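Local structure of hypothetical protein PH0730 (Pyrococcus horikoshii, 2P8T) at residues F108-A122 with K174-L186. The protein is of unknown function but may bind ATP and act as an aminoacyl-tRNA ligase. Sequence-based numbering, arbitrary orientation.
Sequences FKSIELRDEAIKFDA and KALKSAIHVAYIL
Phe120, just past the end of helix 110-119, lies flat on the imidazole of His181 in an offset stack, with ring centroids 4.0 Å apart and planes only 5° from parallel. The histidine's CG stands anti to its own backbone N (chi1 -180°), which lifts the imidazole off helix 174-186 and under the phenyl; its CB also meets that phenyl face in a CH-pi contact. Lys177 closes the edge of the phenyl, its CG 3.7 Å from Phe120 CE2, while its ammonium reaches Asp19. His181 ND1 bonds to Glu18 of helix 17-26, and a water that donates to Glu116 OE1 weakly accepts from His181 NE2. An alanine in place of Phe120 would probably leave one face of the imidazole without its cover and set the methylenes of Lys177 free to move. Where the backbones come nearest, small residues suit the place: the CA atoms of Ala117 and Ser178 are 5.0 Å apart, and Ser178 CB sits in a hollow beneath the carbonyl oxygens of Ala117 and Phe120. A Schellman motif with Asp121 at C-prime turns the chain back there, bringing Ala122 CB within 3.5 Å of Ser178 OG. These two helices cross at 139° and pack on the antiparallel sheet of the DUF4443 region, against strands 124-131 and 163-168. The bumps nearest that sheet are mostly aliphatic. Branched Val182 straddles a turn of the other helix, CG2 against Ala117 CB (3.7 Å) and CG1 against Leu113 CB. Leu113 forks in turn, sending CD1 to Leu186 CD2, a methyl that also touches Phe108 CB at 3.7 Å. On the more open flank, Ile185 meets Leu113 CD2 with its CG2, and its CD1 nudges the bent methylene chain of Glu116, whose carboxylate is bridged by Lys119 through a salt bridge with a weak hydrogen bond.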
ATOM      1  N   PHE A 108     -12.533  12.375   1.459  1.00 29.40           N
ATOM      2  CA  PHE A 108     -11.999  11.826   2.691  1.00 28.39           C
ATOM      3  C   PHE A 108     -11.632  12.950   3.649  1.00 27.75           C
ATOM      4  O   PHE A 108     -11.532  14.127   3.258  1.00 27.16           O
ATOM      5  CB  PHE A 108     -10.752  10.966   2.392  1.00 28.11           C
ATOM      6  CG  PHE A 108      -9.662  11.704   1.662  1.00 27.57           C
ATOM      7  CD1 PHE A 108      -8.687  12.409   2.363  1.00 27.31           C
ATOM      8  CD2 PHE A 108      -9.609  11.696   0.265  1.00 27.85           C
ATOM      9  CE1 PHE A 108      -7.681  13.115   1.685  1.00 26.84           C
ATOM     10  CE2 PHE A 108      -8.610  12.389  -0.420  1.00 28.40           C
ATOM     11  CZ  PHE A 108      -7.643  13.101   0.287  1.00 28.39           C
ATOM     12  N   LYS A 109     -11.404  12.562   4.897  1.00 26.91           N
ATOM     13  CA  LYS A 109     -10.896  13.461   5.906  1.00 27.07           C
ATOM     14  C   LYS A 109      -9.507  12.984   6.275  1.00 26.15           C
ATOM     15  O   LYS A 109      -9.353  11.909   6.860  1.00 25.06           O
ATOM     16  CB  LYS A 109     -11.820  13.459   7.133  1.00 27.84           C
ATOM     17  CG  LYS A 109     -13.305  13.633   6.804  1.00 30.85           C
ATOM     18  CD  LYS A 109     -13.593  14.982   6.148  1.00 37.41           C
ATOM     19  CE  LYS A 109     -13.237  16.156   7.075  1.00 39.99           C
ATOM     20  NZ  LYS A 109     -12.688  17.315   6.307  1.00 42.76           N
ATOM     21  N   SER A 110      -8.501  13.785   5.929  1.00 25.49           N
ATOM     22  CA  SER A 110      -7.108  13.408   6.126  1.00 25.37           C
ATOM     23  C   SER A 110      -6.811  13.061   7.577  1.00 24.53           C
ATOM     24  O   SER A 110      -6.144  12.089   7.835  1.00 23.67           O
ATOM     25  CB  SER A 110      -6.161  14.525   5.654  1.00 26.05           C
ATOM     26  OG  SER A 110      -6.323  14.764   4.266  1.00 30.67           O
ATOM     27  N   ILE A 111      -7.320  13.852   8.524  1.00 23.95           N
ATOM     28  CA  ILE A 111      -7.003  13.626   9.933  1.00 24.02           C
ATOM     29  C   ILE A 111      -7.533  12.263  10.405  1.00 23.32           C
ATOM     30  O   ILE A 111      -6.870  11.562  11.166  1.00 21.74           O
ATOM     31  CB  ILE A 111      -7.495  14.800  10.853  1.00 23.92           C
ATOM     32  CG1 ILE A 111      -6.848  14.700  12.242  1.00 26.49           C
ATOM     33  CG2 ILE A 111      -9.012  14.839  10.923  1.00 25.92           C
ATOM     34  CD1 ILE A 111      -6.741  16.039  12.976  1.00 28.61           C
ATOM     35  N   GLU A 112      -8.709  11.886   9.909  1.00 22.76           N
ATOM     36  CA  GLU A 112      -9.300  10.589  10.233  1.00 23.28           C
ATOM     37  C   GLU A 112      -8.448   9.449   9.689  1.00 22.72           C
ATOM     38  O   GLU A 112      -8.170   8.465  10.382  1.00 21.90           O
ATOM     39  CB  GLU A 112     -10.739  10.516   9.706  1.00 24.18           C
ATOM     40  CG  GLU A 112     -11.654  11.586  10.293  1.00 28.11           C
ATOM     41  CD  GLU A 112     -13.128  11.310  10.071  1.00 32.61           C
ATOM     42  OE1 GLU A 112     -13.460  10.291   9.425  1.00 34.42           O
ATOM     43  OE2 GLU A 112     -13.961  12.119  10.544  1.00 34.99           O
ATOM     44  N   LEU A 113      -7.985   9.596   8.450  1.00 21.55           N
ATOM     45  CA  LEU A 113      -7.156   8.557   7.851  1.00 20.73           C
ATOM     46  C   LEU A 113      -5.798   8.453   8.551  1.00 20.50           C
ATOM     47  O   LEU A 113      -5.269   7.358   8.724  1.00 19.79           O
ATOM     48  CB  LEU A 113      -6.990   8.814   6.350  1.00 20.39           C
ATOM     49  CG  LEU A 113      -8.286   8.763   5.523  1.00 20.45           C
ATOM     50  CD1 LEU A 113      -7.990   9.078   4.069  1.00 20.68           C
ATOM     51  CD2 LEU A 113      -8.969   7.416   5.624  1.00 21.03           C
ATOM     52  N   ARG A 114      -5.249   9.599   8.963  1.00 20.18           N
ATOM     53  CA  ARG A 114      -4.002   9.597   9.696  1.00 20.85           C
ATOM     54  C   ARG A 114      -4.151   8.777  10.980  1.00 20.98           C
ATOM     55  O   ARG A 114      -3.295   7.976  11.302  1.00 19.66           O
ATOM     56  CB  ARG A 114      -3.572  11.013  10.056  1.00 20.93           C
ATOM     57  CG  ARG A 114      -2.272  11.031  10.852  1.00 22.48           C
ATOM     58  CD  ARG A 114      -1.994  12.362  11.461  1.00 27.57           C
ATOM     59  NE  ARG A 114      -3.068  12.936  12.285  1.00 33.42           N
ATOM     60  CZ  ARG A 114      -3.253  12.700  13.577  1.00 33.90           C
ATOM     61  NH1 ARG A 114      -2.476  11.835  14.207  1.00 39.13           N
ATOM     62  NH2 ARG A 114      -4.235  13.308  14.239  1.00 30.24           N
ATOM     63  N   ASP A 115      -5.239   9.016  11.705  1.00 21.49           N
ATOM     64  CA  ASP A 115      -5.507   8.330  12.976  1.00 21.76           C
ATOM     65  C   ASP A 115      -5.637   6.822  12.760  1.00 21.37           C
ATOM     66  O   ASP A 115      -5.119   6.023  13.557  1.00 21.16           O
ATOM     67  CB  ASP A 115      -6.776   8.898  13.622  1.00 22.58           C
ATOM     68  CG  ASP A 115      -6.597  10.333  14.110  1.00 24.44           C
ATOM     69  OD1 ASP A 115      -5.436  10.787  14.247  1.00 23.79           O
ATOM     70  OD2 ASP A 115      -7.624  11.010  14.365  1.00 28.02           O
ATOM     71  N   GLU A 116      -6.311   6.433  11.674  1.00 21.10           N
ATOM     72  CA  GLU A 116      -6.387   5.012  11.292  1.00 21.37           C
ATOM     73  C   GLU A 116      -5.010   4.465  10.951  1.00 20.37           C
ATOM     74  O   GLU A 116      -4.700   3.327  11.303  1.00 20.73           O
ATOM     75  CB  GLU A 116      -7.375   4.777  10.134  1.00 21.99           C
ATOM     76  CG  GLU A 116      -8.855   4.965  10.493  1.00 24.49           C
ATOM     77  CD  GLU A 116      -9.272   4.217  11.758  1.00 29.76           C
ATOM     78  OE1 GLU A 116      -9.090   2.981  11.811  1.00 32.86           O
ATOM     79  OE2 GLU A 116      -9.753   4.879  12.706  1.00 33.20           O
ATOM     80  N   ALA A 117      -4.155   5.263  10.301  1.00 19.68           N
ATOM     81  CA  ALA A 117      -2.797   4.771   9.968  1.00 19.52           C
ATOM     82  C   ALA A 117      -1.960   4.531  11.231  1.00 19.91           C
ATOM     83  O   ALA A 117      -1.253   3.542  11.336  1.00 19.19           O
ATOM     84  CB  ALA A 117      -2.070   5.737   9.036  1.00 19.48           C
ATOM     85  N   ILE A 118      -2.050   5.456  12.183  1.00 20.87           N
ATOM     86  CA  ILE A 118      -1.331   5.316  13.456  1.00 22.45           C
ATOM     87  C   ILE A 118      -1.837   4.091  14.264  1.00 23.23           C
ATOM     88  O   ILE A 118      -1.030   3.387  14.903  1.00 23.84           O
ATOM     89  CB  ILE A 118      -1.330   6.648  14.260  1.00 22.87           C
ATOM     90  CG1 ILE A 118      -0.506   7.713  13.504  1.00 22.82           C
ATOM     91  CG2 ILE A 118      -0.705   6.450  15.647  1.00 23.85           C
ATOM     92  CD1 ILE A 118      -0.694   9.128  14.009  1.00 22.96           C
ATOM     93  N   LYS A 119      -3.142   3.824  14.206  1.00 24.22           N
ATOM     94  CA  LYS A 119      -3.715   2.584  14.778  1.00 25.86           C
ATOM     95  C   LYS A 119      -3.089   1.325  14.173  1.00 26.23           C
ATOM     96  O   LYS A 119      -2.931   0.318  14.858  1.00 26.81           O
ATOM     97  CB  LYS A 119      -5.240   2.533  14.611  1.00 25.56           C
ATOM     98  CG  LYS A 119      -6.009   3.427  15.547  1.00 27.30           C
ATOM     99  CD  LYS A 119      -7.494   3.245  15.335  1.00 30.64           C
ATOM    100  CE  LYS A 119      -8.272   4.324  16.039  1.00 31.29           C
ATOM    101  NZ  LYS A 119      -9.734   4.084  15.904  1.00 33.75           N
ATOM    102  N   PHE A 120      -2.733   1.398  12.888  1.00 26.26           N
ATOM    103  CA  PHE A 120      -2.016   0.323  12.167  1.00 26.22           C
ATOM    104  C   PHE A 120      -0.493   0.463  12.242  1.00 26.19           C
ATOM    105  O   PHE A 120       0.238   0.028  11.347  1.00 27.03           O
ATOM    106  CB  PHE A 120      -2.489   0.270  10.710  1.00 27.18           C
ATOM    107  CG  PHE A 120      -3.192  -1.016  10.322  1.00 27.54           C
ATOM    108  CD1 PHE A 120      -4.479  -1.289  10.769  1.00 28.76           C
ATOM    109  CD2 PHE A 120      -2.566  -1.929   9.472  1.00 30.46           C
ATOM    110  CE1 PHE A 120      -5.130  -2.463  10.392  1.00 30.24           C
ATOM    111  CE2 PHE A 120      -3.216  -3.116   9.082  1.00 29.47           C
ATOM    112  CZ  PHE A 120      -4.491  -3.378   9.548  1.00 28.33           C
ATOM    113  N   ASP A 121      -0.024   1.078  13.323  1.00 26.15           N
ATOM    114  CA  ASP A 121       1.391   1.117  13.706  1.00 25.96           C
ATOM    115  C   ASP A 121       2.290   2.065  12.898  1.00 24.37           C
ATOM    116  O   ASP A 121       3.495   1.928  12.931  1.00 24.39           O
ATOM    117  CB  ASP A 121       1.981  -0.302  13.796  1.00 27.39           C
ATOM    118  CG  ASP A 121       1.353  -1.123  14.926  1.00 31.19           C
ATOM    119  OD1 ASP A 121       1.298  -0.626  16.075  1.00 36.63           O
ATOM    120  OD2 ASP A 121       0.878  -2.248  14.665  1.00 36.26           O
ATOM    121  N   ALA A 122       1.691   3.034  12.208  1.00 22.93           N
ATOM    122  CA  ALA A 122       2.444   4.149  11.613  1.00 21.96           C
ATOM    123  C   ALA A 122       2.888   5.077  12.729  1.00 21.78           C
ATOM    124  O   ALA A 122       2.179   5.219  13.725  1.00 21.29           O
ATOM    125  CB  ALA A 122       1.551   4.925  10.616  1.00 21.56           C
ATOM    126  N   LYS A 174       5.975  -1.836   8.765  1.00 22.74           N
ATOM    127  CA  LYS A 174       4.901  -1.082   9.403  1.00 21.97           C
ATOM    128  C   LYS A 174       4.433   0.080   8.529  1.00 20.65           C
ATOM    129  O   LYS A 174       3.242   0.335   8.472  1.00 19.21           O
ATOM    130  CB  LYS A 174       5.304  -0.573  10.780  1.00 22.12           C
ATOM    131  CG  LYS A 174       5.527  -1.701  11.792  1.00 24.55           C
ATOM    132  CD  LYS A 174       5.993  -1.121  13.109  1.00 28.08           C
ATOM    133  CE  LYS A 174       6.547  -2.217  14.025  1.00 31.65           C
ATOM    134  NZ  LYS A 174       5.505  -3.216  14.353  1.00 35.18           N
ATOM    135  N   ALA A 175       5.360   0.771   7.870  1.00 20.35           N
ATOM    136  CA  ALA A 175       4.981   1.819   6.892  1.00 19.81           C
ATOM    137  C   ALA A 175       4.136   1.233   5.754  1.00 19.63           C
ATOM    138  O   ALA A 175       3.136   1.822   5.331  1.00 19.28           O
ATOM    139  CB  ALA A 175       6.235   2.532   6.324  1.00 19.87           C
ATOM    140  N   LEU A 176       4.558   0.081   5.242  1.00 19.49           N
ATOM    141  CA  LEU A 176       3.842  -0.552   4.137  1.00 19.53           C
ATOM    142  C   LEU A 176       2.438  -0.952   4.560  1.00 19.54           C
ATOM    143  O   LEU A 176       1.464  -0.636   3.869  1.00 18.77           O
ATOM    144  CB  LEU A 176       4.596  -1.773   3.601  1.00 19.42           C
ATOM    145  CG  LEU A 176       3.932  -2.436   2.377  1.00 20.19           C
ATOM    146  CD1 LEU A 176       3.631  -1.436   1.264  1.00 18.85           C
ATOM    147  CD2 LEU A 176       4.808  -3.578   1.860  1.00 20.63           C
ATOM    148  N   LYS A 177       2.347  -1.649   5.691  1.00 19.31           N
ATOM    149  CA  LYS A 177       1.069  -2.147   6.201  1.00 21.59           C
ATOM    150  C   LYS A 177       0.087  -1.010   6.488  1.00 19.83           C
ATOM    151  O   LYS A 177      -1.094  -1.088   6.124  1.00 19.57           O
ATOM    152  CB  LYS A 177       1.309  -3.006   7.464  1.00 22.45           C
ATOM    153  CG  LYS A 177       0.138  -3.934   7.879  1.00 25.97           C
ATOM    154  CD  LYS A 177       0.632  -5.076   8.805  1.00 26.07           C
ATOM    155  CE  LYS A 177      -0.500  -5.717   9.628  1.00 28.70           C
ATOM    156  NZ  LYS A 177      -1.508  -6.444   8.757  1.00 32.28           N
ATOM    157  N   SER A 178       0.574   0.051   7.125  1.00 18.42           N
ATOM    158  CA  SER A 178      -0.293   1.174   7.466  1.00 17.52           C
ATOM    159  C   SER A 178      -0.740   1.940   6.216  1.00 17.05           C
ATOM    160  O   SER A 178      -1.901   2.367   6.132  1.00 16.26           O
ATOM    161  CB  SER A 178       0.379   2.114   8.473  1.00 17.24           C
ATOM    162  OG  SER A 178       1.624   2.623   7.998  1.00 18.96           O
ATOM    163  N   ALA A 179       0.163   2.109   5.250  1.00 16.10           N
ATOM    164  CA  ALA A 179      -0.223   2.774   3.979  1.00 16.15           C
ATOM    165  C   ALA A 179      -1.305   1.957   3.249  1.00 16.01           C
ATOM    166  O   ALA A 179      -2.291   2.516   2.750  1.00 16.14           O
ATOM    167  CB  ALA A 179       1.014   2.985   3.088  1.00 15.28           C
ATOM    168  N   ILE A 180      -1.132   0.636   3.204  1.00 16.32           N
ATOM    169  CA  ILE A 180      -2.123  -0.241   2.579  1.00 16.59           C
ATOM    170  C   ILE A 180      -3.451  -0.172   3.340  1.00 16.63           C
ATOM    171  O   ILE A 180      -4.513  -0.154   2.740  1.00 15.29           O
ATOM    172  CB  ILE A 180      -1.592  -1.689   2.405  1.00 16.98           C
ATOM    173  CG1 ILE A 180      -0.450  -1.682   1.389  1.00 16.68           C
ATOM    174  CG2 ILE A 180      -2.734  -2.638   1.925  1.00 16.27           C
ATOM    175  CD1 ILE A 180       0.325  -2.984   1.271  1.00 18.30           C
ATOM    176  N   HIS A 181      -3.389  -0.085   4.670  1.00 16.57           N
ATOM    177  CA  HIS A 181      -4.629   0.072   5.438  1.00 17.61           C
ATOM    178  C   HIS A 181      -5.421   1.319   4.985  1.00 17.31           C
ATOM    179  O   HIS A 181      -6.617   1.254   4.779  1.00 16.38           O
ATOM    180  CB  HIS A 181      -4.308   0.142   6.930  1.00 17.20           C
ATOM    181  CG  HIS A 181      -5.520   0.291   7.791  1.00 21.75           C
ATOM    182  ND1 HIS A 181      -6.543  -0.631   7.797  1.00 24.34           N
ATOM    183  CD2 HIS A 181      -5.882   1.264   8.658  1.00 22.14           C
ATOM    184  CE1 HIS A 181      -7.485  -0.236   8.637  1.00 25.32           C
ATOM    185  NE2 HIS A 181      -7.103   0.907   9.179  1.00 23.22           N
ATOM    186  N   VAL A 182      -4.732   2.452   4.831  1.00 17.26           N
ATOM    187  CA  VAL A 182      -5.370   3.698   4.364  1.00 16.99           C
ATOM    188  C   VAL A 182      -5.928   3.549   2.944  1.00 17.45           C
ATOM    189  O   VAL A 182      -7.067   3.943   2.648  1.00 17.04           O
ATOM    190  CB  VAL A 182      -4.397   4.923   4.468  1.00 17.00           C
ATOM    191  CG1 VAL A 182      -5.081   6.201   3.967  1.00 15.46           C
ATOM    192  CG2 VAL A 182      -3.879   5.105   5.927  1.00 17.66           C
ATOM    193  N   ALA A 183      -5.125   2.940   2.063  1.00 17.72           N
ATOM    194  CA  ALA A 183      -5.550   2.632   0.699  1.00 18.23           C
ATOM    195  C   ALA A 183      -6.830   1.807   0.684  1.00 18.69           C
ATOM    196  O   ALA A 183      -7.804   2.111  -0.062  1.00 18.24           O
ATOM    197  CB  ALA A 183      -4.430   1.892  -0.015  1.00 18.71           C
ATOM    198  N   TYR A 184      -6.836   0.763   1.518  1.00 18.59           N
ATOM    199  CA  TYR A 184      -8.016  -0.097   1.661  1.00 19.99           C
ATOM    200  C   TYR A 184      -9.264   0.657   2.141  1.00 19.68           C
ATOM    201  O   TYR A 184     -10.356   0.455   1.589  1.00 20.19           O
ATOM    202  CB  TYR A 184      -7.703  -1.283   2.571  1.00 20.69           C
ATOM    203  CG  TYR A 184      -8.870  -2.241   2.701  1.00 22.55           C
ATOM    204  CD1 TYR A 184      -9.334  -2.950   1.598  1.00 25.71           C
ATOM    205  CD2 TYR A 184      -9.512  -2.421   3.925  1.00 25.68           C
ATOM    206  CE1 TYR A 184     -10.423  -3.821   1.696  1.00 26.47           C
ATOM    207  CE2 TYR A 184     -10.611  -3.295   4.035  1.00 27.92           C
ATOM    208  CZ  TYR A 184     -11.052  -3.981   2.910  1.00 25.87           C
ATOM    209  OH  TYR A 184     -12.123  -4.855   3.000  1.00 26.84           O
ATOM    210  N   ILE A 185      -9.128   1.542   3.133  1.00 19.88           N
ATOM    211  CA  ILE A 185     -10.282   2.374   3.551  1.00 20.53           C
ATOM    212  C   ILE A 185     -10.849   3.170   2.360  1.00 20.98           C
ATOM    213  O   ILE A 185     -12.063   3.234   2.139  1.00 20.06           O
ATOM    214  CB  ILE A 185      -9.930   3.353   4.719  1.00 21.10           C
ATOM    215  CG1 ILE A 185      -9.554   2.577   5.991  1.00 21.52           C
ATOM    216  CG2 ILE A 185     -11.100   4.347   4.961  1.00 21.76           C
ATOM    217  CD1 ILE A 185      -8.754   3.370   6.994  1.00 23.79           C
ATOM    218  N   LEU A 186      -9.961   3.788   1.582  1.00 20.85           N
ATOM    219  CA  LEU A 186     -10.385   4.659   0.484  1.00 21.54           C
ATOM    220  C   LEU A 186     -11.027   3.923  -0.696  1.00 22.42           C
ATOM    221  O   LEU A 186     -11.874   4.491  -1.426  1.00 23.54           O
ATOM    222  CB  LEU A 186      -9.172   5.456  -0.026  1.00 20.78           C
ATOM    223  CG  LEU A 186      -8.777   6.617   0.884  1.00 20.41           C
ATOM    224  CD1 LEU A 186      -7.375   7.105   0.517  1.00 19.33           C
ATOM    225  CD2 LEU A 186      -9.812   7.729   0.809  1.00 21.43           C
TER
HETATM  226  O   HOH W   1     -10.234   1.727   9.705  1.00 37.54           O